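Local coordinates for calcium-regulated actin-bundling protein (Dictyostelium discoideum, PDB 4X3N) that bundles actin filaments under the control of calcium and may contribute to the structure and reorganization of filopodia and pseudopodia during cell movement, at residues E32-V37 with D169-S174; A55-E60 with Y159-F164; D178-I183 with K253-A258. One frame throughout, in Å; residues are numbered along the deposited sequence.

Interaction 1 (E32-V37 with D169-S174); sequences EFFCNV and DFCTRS
A nearly perpendicular helix-helix crossing beside the calcium-binding EF-hand sets Phe33 and Phe34 of helix 28-38 against Phe170, Cys171 and Ser174 of helix 167-174. The axes of the two short segments approach to 10.3 Å at 84°, and side chains from both helices meet between them, Phe33 having the most surface buried by the contact. Its CG lies anti to the backbone N (chi1 174°), which carries the ring straight out to the other helix. There the rim atom CZ of Phe33 meets Ser174 OG at 3.3 Å, in the plane of the ring, and CE2 of Phe33 lies 3.9 Å from CE2 of Phe170. Cys171 SG sits between the two rings of helix 28-38 and uses the edge of both: it is 4.0 Å from Phe34 CD2 and 4.1 Å from Phe33 CD2, a double sulfur-aromatic contact with the sulfur close to each ring plane. Phe34, also extended from its helix, turns toward the metal site, its side chain about 6 Å from the calcium ion and in touch with Glu155, one of the residues of that site, and with Val145 in the loop. Helix 153-160, whose first turn carries the calcium ligand Glu155, touches both Phe34 and Phe170 through Leu154. Phe170 thus bridges the EF-hand and helix 28-38; its CD2 lies 4.3 Å from Phe34 CD2 and its CZ reaches Val37 CG1. Val37 CG2, one turn on from Phe33, lies 3.6 Å above one face of the Phe33 ring, toward the rim.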
# COMPACT_ATOMS: atom_id res chain seq x y z
N GLU A 32 8.43 -7.20 -19.44
CA GLU A 32 7.65 -8.18 -18.71
C GLU A 32 8.63 -9.06 -18.00
O GLU A 32 8.42 -9.41 -16.82
CB GLU A 32 6.76 -9.01 -19.66
CG GLU A 32 6.13 -10.24 -18.98
CD GLU A 32 5.68 -11.34 -19.97
OE1 GLU A 32 5.91 -11.19 -21.20
OE2 GLU A 32 5.09 -12.35 -19.54
N PHE A 33 9.69 -9.44 -18.72
CA PHE A 33 10.79 -10.22 -18.12
C PHE A 33 11.34 -9.51 -16.88
O PHE A 33 11.43 -10.07 -15.80
CB PHE A 33 11.92 -10.42 -19.13
CG PHE A 33 13.12 -11.06 -18.54
CD1 PHE A 33 13.12 -12.43 -18.25
CD2 PHE A 33 14.23 -10.34 -18.25
CE1 PHE A 33 14.25 -13.03 -17.73
CE2 PHE A 33 15.34 -10.93 -17.72
CZ PHE A 33 15.34 -12.26 -17.43
N PHE A 34 11.69 -8.25 -17.07
CA PHE A 34 12.28 -7.44 -16.01
C PHE A 34 11.36 -7.40 -14.82
O PHE A 34 11.80 -7.58 -13.69
CB PHE A 34 12.46 -6.03 -16.55
CG PHE A 34 13.22 -5.12 -15.66
CD1 PHE A 34 12.60 -4.42 -14.71
CD2 PHE A 34 14.58 -4.92 -15.86
CE1 PHE A 34 13.32 -3.58 -13.85
CE2 PHE A 34 15.32 -4.11 -15.02
CZ PHE A 34 14.70 -3.41 -14.03
N CYS A 35 10.09 -7.11 -15.05
CA CYS A 35 9.14 -7.03 -13.94
C CYS A 35 9.05 -8.34 -13.19
O CYS A 35 8.94 -8.33 -11.94
CB CYS A 35 7.75 -6.56 -14.40
SG CYS A 35 7.77 -4.81 -14.87
N ASN A 36 9.10 -9.46 -13.91
CA ASN A 36 9.07 -10.76 -13.23
C ASN A 36 10.26 -11.06 -12.39
O ASN A 36 10.12 -11.48 -11.25
CB ASN A 36 8.84 -11.87 -14.23
CG ASN A 36 7.44 -11.83 -14.77
OD1 ASN A 36 6.53 -11.41 -14.07
ND2 ASN A 36 7.24 -12.26 -15.99
N VAL A 37 11.45 -10.83 -12.92
CA VAL A 37 12.66 -10.99 -12.15
C VAL A 37 12.58 -10.07 -10.92
O VAL A 37 12.96 -10.46 -9.83
CB VAL A 37 13.96 -10.59 -12.96
CG1 VAL A 37 15.20 -10.71 -12.06
CG2 VAL A 37 14.10 -11.49 -14.20
N ASP A 169 20.42 -3.89 -21.59
CA ASP A 169 21.55 -4.80 -21.60
C ASP A 169 21.29 -6.01 -20.70
O ASP A 169 21.48 -7.18 -21.10
CB ASP A 169 22.84 -4.04 -21.21
CG ASP A 169 24.10 -4.95 -21.26
OD1 ASP A 169 24.57 -5.22 -22.40
OD2 ASP A 169 24.60 -5.43 -20.19
N PHE A 170 20.89 -5.75 -19.47
CA PHE A 170 20.58 -6.81 -18.55
C PHE A 170 19.56 -7.81 -19.17
O PHE A 170 19.76 -9.01 -19.09
CB PHE A 170 20.05 -6.25 -17.24
CG PHE A 170 19.40 -7.30 -16.40
CD1 PHE A 170 20.17 -8.27 -15.80
CD2 PHE A 170 18.04 -7.37 -16.31
CE1 PHE A 170 19.59 -9.28 -15.10
CE2 PHE A 170 17.43 -8.39 -15.57
CZ PHE A 170 18.20 -9.33 -15.00
N CYS A 171 18.49 -7.31 -19.78
CA CYS A 171 17.46 -8.20 -20.33
C CYS A 171 18.04 -9.05 -21.49
O CYS A 171 17.81 -10.28 -21.61
CB CYS A 171 16.25 -7.37 -20.78
SG CYS A 171 15.33 -6.58 -19.43
N THR A 172 18.87 -8.40 -22.30
CA THR A 172 19.55 -9.10 -23.39
C THR A 172 20.40 -10.18 -22.87
O THR A 172 20.41 -11.24 -23.41
CB THR A 172 20.48 -8.15 -24.14
OG1 THR A 172 19.68 -7.14 -24.80
CG2 THR A 172 21.37 -8.89 -25.14
N ARG A 173 21.16 -9.89 -21.81
CA ARG A 173 22.00 -10.87 -21.18
C ARG A 173 21.23 -11.98 -20.46
O ARG A 173 21.69 -13.13 -20.45
CB ARG A 173 22.94 -10.23 -20.17
CG ARG A 173 24.05 -9.41 -20.78
CD ARG A 173 24.81 -8.70 -19.68
NE ARG A 173 25.86 -7.75 -20.12
CZ ARG A 173 27.15 -7.84 -19.74
NH1 ARG A 173 27.64 -8.83 -19.00
NH2 ARG A 173 27.97 -6.90 -20.11
N SER A 174 20.10 -11.66 -19.86
CA SER A 174 19.47 -12.62 -18.93
C SER A 174 18.29 -13.38 -19.51
O SER A 174 18.01 -14.51 -19.04
CB SER A 174 18.97 -11.87 -17.66
OG SER A 174 18.45 -12.81 -16.63

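Interaction 2 (A55-E60 with Y159-F164); sequences AEVSKE and YQYKDF
Phe164, Tyr161 and Glu56 bury the most surface here, with Val57 close behind, and the contact is carried by aliphatic groups lying on aromatic faces. Glu56 CB sits over the centre of the Phe164 ring, 3.8 Å from the centroid and only 10° off the ring normal, a CH-pi contact. The opposite face of Phe164 is covered within its own segment by the carbonyl of Tyr161, whose O lies 3.8 Å above the ring plane, so the ring is held between a methylene and a peptide oxygen. Phe164 reaches this position with CG between its backbone N and carbonyl carbon (chi1 57°), a rotamer that folds the ring back over the turn. Beyond CB the Glu56 chain bends at chi2 and takes its carboxylate away from the ring to a salt bridge with Arg173 of helix 167-174.

Val57 CG2 serves both rings. Val57 CG2 lies 4.0 Å from the centroid of the Tyr161 ring, 13° off its normal, a second CH-pi contact. The same Val57 CG2 meets the edge of the other ring, 3.7 Å from Phe164 CZ. Gln160 CG covers the other face of Tyr161, which is thereby sandwiched between aliphatic carbons. At the far end of that ring, Glu60 CB approaches Tyr161 OH at 3.8 Å; both this hydroxyl and Glu60 OE1 hydrogen-bond to the side chain of Ser125, which gives both buried polar ends a shared partner and probably holds them in place.

The contact joins the C-terminal end of helix 42-57 to the turn that follows helix 153-160, the exit helix of the EF-hand. Phe49 and Leu50 of helix 42-57 pack on Val57, and Tyr53, one turn before it, meets the Phe164 ring.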
# COMPACT_ATOMS: atom_id res chain seq x y z
N ALA A 55 31.28 -11.42 -15.60
CA ALA A 55 32.59 -11.10 -16.17
C ALA A 55 33.00 -9.76 -15.64
O ALA A 55 34.16 -9.55 -15.34
CB ALA A 55 32.57 -11.07 -17.69
N GLU A 56 32.04 -8.87 -15.47
CA GLU A 56 32.31 -7.52 -15.04
C GLU A 56 32.25 -7.28 -13.57
O GLU A 56 32.83 -6.30 -13.09
CB GLU A 56 31.29 -6.59 -15.68
CG GLU A 56 31.31 -6.51 -17.20
CD GLU A 56 30.54 -7.62 -17.88
OE1 GLU A 56 29.85 -8.43 -17.22
OE2 GLU A 56 30.58 -7.62 -19.12
N VAL A 57 31.47 -8.07 -12.83
CA VAL A 57 31.12 -7.67 -11.44
C VAL A 57 31.53 -8.64 -10.37
O VAL A 57 31.39 -8.31 -9.19
CB VAL A 57 29.59 -7.31 -11.29
CG1 VAL A 57 28.74 -8.52 -11.03
CG2 VAL A 57 29.38 -6.24 -10.21
N SER A 58 32.13 -9.76 -10.77
CA SER A 58 32.40 -10.86 -9.85
C SER A 58 33.13 -10.44 -8.58
O SER A 58 32.90 -11.00 -7.48
CB SER A 58 33.24 -11.97 -10.57
OG SER A 58 34.56 -11.54 -10.88
N LYS A 59 34.00 -9.45 -8.69
CA LYS A 59 34.77 -9.03 -7.51
C LYS A 59 33.99 -8.23 -6.50
O LYS A 59 34.45 -8.07 -5.34
CB LYS A 59 36.00 -8.26 -7.95
CG LYS A 59 36.99 -9.07 -8.80
CD LYS A 59 37.99 -8.17 -9.56
CE LYS A 59 38.67 -7.17 -8.60
NZ LYS A 59 39.94 -6.53 -9.06
N GLU A 60 32.80 -7.74 -6.89
CA GLU A 60 31.90 -7.08 -5.93
C GLU A 60 30.91 -8.05 -5.35
O GLU A 60 30.13 -7.69 -4.46
CB GLU A 60 31.10 -6.01 -6.60
CG GLU A 60 31.96 -5.09 -7.44
CD GLU A 60 33.07 -4.39 -6.66
OE1 GLU A 60 32.75 -3.70 -5.66
OE2 GLU A 60 34.26 -4.47 -7.13
N TYR A 159 21.59 0.31 -11.14
CA TYR A 159 21.96 1.70 -11.03
C TYR A 159 23.30 1.83 -10.30
O TYR A 159 24.13 2.60 -10.73
CB TYR A 159 20.87 2.57 -10.41
CG TYR A 159 21.21 4.06 -10.50
CD1 TYR A 159 21.20 4.71 -11.73
CD2 TYR A 159 21.60 4.77 -9.37
CE1 TYR A 159 21.56 6.05 -11.83
CE2 TYR A 159 21.98 6.09 -9.46
CZ TYR A 159 21.95 6.71 -10.69
OH TYR A 159 22.29 8.02 -10.75
N GLN A 160 23.54 1.02 -9.28
CA GLN A 160 24.85 1.06 -8.60
C GLN A 160 26.00 0.76 -9.57
O GLN A 160 27.03 1.43 -9.55
CB GLN A 160 24.86 0.11 -7.43
CG GLN A 160 26.15 0.01 -6.68
CD GLN A 160 26.52 1.28 -5.94
OE1 GLN A 160 25.77 1.75 -5.13
NE2 GLN A 160 27.69 1.83 -6.22
N TYR A 161 25.80 -0.20 -10.47
CA TYR A 161 26.86 -0.69 -11.35
C TYR A 161 26.61 -0.18 -12.72
O TYR A 161 26.95 -0.83 -13.71
CB TYR A 161 26.88 -2.22 -11.26
CG TYR A 161 27.21 -2.65 -9.90
CD1 TYR A 161 28.48 -2.46 -9.37
CD2 TYR A 161 26.25 -3.23 -9.07
CE1 TYR A 161 28.80 -2.85 -8.08
CE2 TYR A 161 26.58 -3.63 -7.78
CZ TYR A 161 27.83 -3.43 -7.28
OH TYR A 161 28.07 -3.79 -5.98
N LYS A 162 26.06 1.03 -12.81
CA LYS A 162 25.69 1.57 -14.09
C LYS A 162 26.85 1.89 -15.06
O LYS A 162 26.59 2.02 -16.27
CB LYS A 162 24.81 2.82 -13.96
CG LYS A 162 25.55 4.07 -13.43
CD LYS A 162 24.59 5.19 -13.13
CE LYS A 162 25.26 6.28 -12.30
NZ LYS A 162 26.23 6.97 -13.18
N ASP A 163 28.10 1.95 -14.58
CA ASP A 163 29.28 2.07 -15.51
C ASP A 163 29.28 0.94 -16.53
O ASP A 163 29.89 1.04 -17.57
CB ASP A 163 30.61 1.93 -14.76
CG ASP A 163 30.83 2.98 -13.71
OD1 ASP A 163 30.28 4.13 -13.85
OD2 ASP A 163 31.58 2.63 -12.72
N PHE A 164 28.64 -0.19 -16.25
CA PHE A 164 28.52 -1.22 -17.28
C PHE A 164 27.14 -1.87 -17.42
O PHE A 164 26.92 -2.45 -18.44
CB PHE A 164 29.55 -2.36 -17.09
CG PHE A 164 29.46 -3.02 -15.78
CD1 PHE A 164 28.52 -4.00 -15.55
CD2 PHE A 164 30.31 -2.64 -14.77
CE1 PHE A 164 28.42 -4.56 -14.31
CE2 PHE A 164 30.19 -3.18 -13.52
CZ PHE A 164 29.24 -4.15 -13.29

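Interaction 3 (D178-I183 with K253-A258); sequences DEHPEI and KKYGGA
This surface contact, part aromatic stack and part salt bridge, joins the start of helix 181-211 to the end of helix 232-255. At its centre the rings of His180 and Tyr255 form an offset stack, with planes 2° apart and centroids separated by 4.0 Å. The overlap lies toward the hydroxyl end of the tyrosine ring: His180 ND1 is 3.1 Å from Tyr255 CE1, and Tyr255 OH lies over the imidazole, 3.1 Å from CG of His180. Lys254 CG covers the opposite face of the tyrosine ring.

Glu182 closes the polar side. Its chain bends at chi2 (86°), turning the carboxylate across to helix 232-255, where its two oxygens take separate partners. OE2 of Glu182 receives Lys254 NZ at 2.9 Å in a salt bridge, and OE1 accepts a hydrogen bond from Tyr255 OH at 3.2 Å; both donors approach from above the carboxylate plane, the hydroxyl being 52° out of it. The lysine charge probably helps keep Glu182 ionised. On the buried side, Ile183 CD1 packs 3.9 Å from Tyr255 CD2, and Ser272, just before the C-terminal helix, touches His180, Ile183 and Tyr255. A leucine in place of Tyr255 would probably deprive His180 of its stacking partner and leave OE1 of Glu182 without this donor.

His180 occupies the N-cap position, followed by Pro181 in the first turn, whereas Gly256 is where the chain leaves the other helix. The start of one long helix meeting the end of another is consistent with an antiparallel helical hairpin, here built from helices 181-211 and 232-255 in the C-terminal region.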
# COMPACT_ATOMS: atom_id res chain seq x y z
N ASP A 178 17.34 -20.10 -18.72
CA ASP A 178 16.58 -20.70 -17.66
C ASP A 178 17.51 -21.35 -16.65
O ASP A 178 18.58 -21.80 -16.97
CB ASP A 178 15.54 -21.69 -18.21
CG ASP A 178 14.36 -20.98 -18.91
OD1 ASP A 178 14.33 -19.73 -19.05
OD2 ASP A 178 13.42 -21.69 -19.33
N GLU A 179 17.08 -21.31 -15.40
CA GLU A 179 17.81 -21.90 -14.30
C GLU A 179 17.92 -23.36 -14.62
O GLU A 179 16.91 -24.01 -14.87
CB GLU A 179 17.01 -21.73 -12.99
CG GLU A 179 17.83 -21.92 -11.71
CD GLU A 179 17.01 -21.76 -10.45
OE1 GLU A 179 15.78 -21.76 -10.56
OE2 GLU A 179 17.57 -21.65 -9.34
N HIS A 180 19.12 -23.91 -14.55
CA HIS A 180 19.26 -25.35 -14.75
C HIS A 180 18.71 -26.11 -13.58
O HIS A 180 18.79 -25.63 -12.46
CB HIS A 180 20.71 -25.72 -14.91
CG HIS A 180 21.35 -25.08 -16.09
ND1 HIS A 180 22.45 -24.25 -16.00
CD2 HIS A 180 21.00 -25.11 -17.40
CE1 HIS A 180 22.78 -23.83 -17.20
NE2 HIS A 180 21.91 -24.32 -18.07
N PRO A 181 18.21 -27.32 -13.83
CA PRO A 181 17.55 -28.07 -12.75
C PRO A 181 18.48 -28.44 -11.58
O PRO A 181 18.00 -28.56 -10.45
CB PRO A 181 16.98 -29.34 -13.44
CG PRO A 181 17.16 -29.15 -14.90
CD PRO A 181 18.10 -27.99 -15.15
N GLU A 182 19.76 -28.66 -11.85
CA GLU A 182 20.66 -29.02 -10.77
C GLU A 182 20.82 -27.81 -9.85
O GLU A 182 20.97 -27.95 -8.62
CB GLU A 182 22.02 -29.47 -11.28
CG GLU A 182 21.98 -30.81 -12.03
CD GLU A 182 21.64 -30.68 -13.54
OE1 GLU A 182 21.08 -29.63 -14.02
OE2 GLU A 182 21.95 -31.66 -14.25
N ILE A 183 20.79 -26.64 -10.47
CA ILE A 183 20.89 -25.40 -9.72
C ILE A 183 19.60 -25.16 -8.94
O ILE A 183 19.67 -24.87 -7.75
CB ILE A 183 21.27 -24.24 -10.65
CG1 ILE A 183 22.70 -24.46 -11.16
CG2 ILE A 183 21.12 -22.89 -9.95
CD1 ILE A 183 23.20 -23.44 -12.17
N LYS A 253 30.00 -28.79 -9.61
CA LYS A 253 30.72 -29.68 -10.53
C LYS A 253 30.19 -29.59 -11.93
O LYS A 253 30.95 -29.61 -12.88
CB LYS A 253 30.68 -31.15 -10.08
CG LYS A 253 32.02 -31.77 -9.62
CD LYS A 253 32.82 -30.88 -8.65
CE LYS A 253 33.31 -31.62 -7.40
NZ LYS A 253 32.32 -31.56 -6.26
N LYS A 254 28.88 -29.56 -12.08
CA LYS A 254 28.33 -29.56 -13.40
C LYS A 254 28.48 -28.25 -14.10
O LYS A 254 28.64 -28.26 -15.29
CB LYS A 254 26.88 -29.98 -13.43
CG LYS A 254 26.36 -30.07 -14.84
CD LYS A 254 25.29 -31.13 -14.96
CE LYS A 254 24.55 -30.98 -16.29
NZ LYS A 254 23.68 -32.15 -16.49
N TYR A 255 28.43 -27.11 -13.41
CA TYR A 255 28.37 -25.79 -14.09
C TYR A 255 29.41 -24.76 -13.69
O TYR A 255 29.40 -23.69 -14.24
CB TYR A 255 27.02 -25.14 -13.84
CG TYR A 255 25.90 -25.86 -14.45
CD1 TYR A 255 25.71 -25.81 -15.81
CD2 TYR A 255 25.01 -26.57 -13.68
CE1 TYR A 255 24.65 -26.45 -16.39
CE2 TYR A 255 23.97 -27.23 -14.25
CZ TYR A 255 23.79 -27.17 -15.60
OH TYR A 255 22.73 -27.86 -16.17
N GLY A 256 30.25 -25.05 -12.72
CA GLY A 256 31.16 -24.05 -12.17
C GLY A 256 32.56 -24.10 -12.75
O GLY A 256 33.47 -23.37 -12.29
N GLY A 257 32.73 -24.93 -13.79
CA GLY A 257 34.03 -25.08 -14.47
C GLY A 257 35.05 -25.81 -13.58
O GLY A 257 34.67 -26.37 -12.54
N ALA A 258 36.33 -25.80 -13.97
CA ALA A 258 37.39 -26.31 -13.08
C ALA A 258 37.34 -25.44 -11.82
O ALA A 258 36.63 -24.41 -11.80
CB ALA A 258 38.76 -26.26 -13.74

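How the interactions relate
From the N terminus, helix 28-38 supplies the first half of interaction 1, and the next helix, 42-57, opens interaction 2. The chain then runs through the calcium loop to 159-164, closing interaction 2, and helix 167-174 closes interaction 1 just afterwards, so the shorter loop lies within the longer one. The two also touch in space, through a salt bridge between Arg173 and Glu56. Together they tie the two N-terminal helices to the exit side of the EF-hand. Interaction 3 starts only four residues later and closes a separate loop of helices 181-211, 220-227 and 232-255; its centre lies about 20 Å from that of interaction 1.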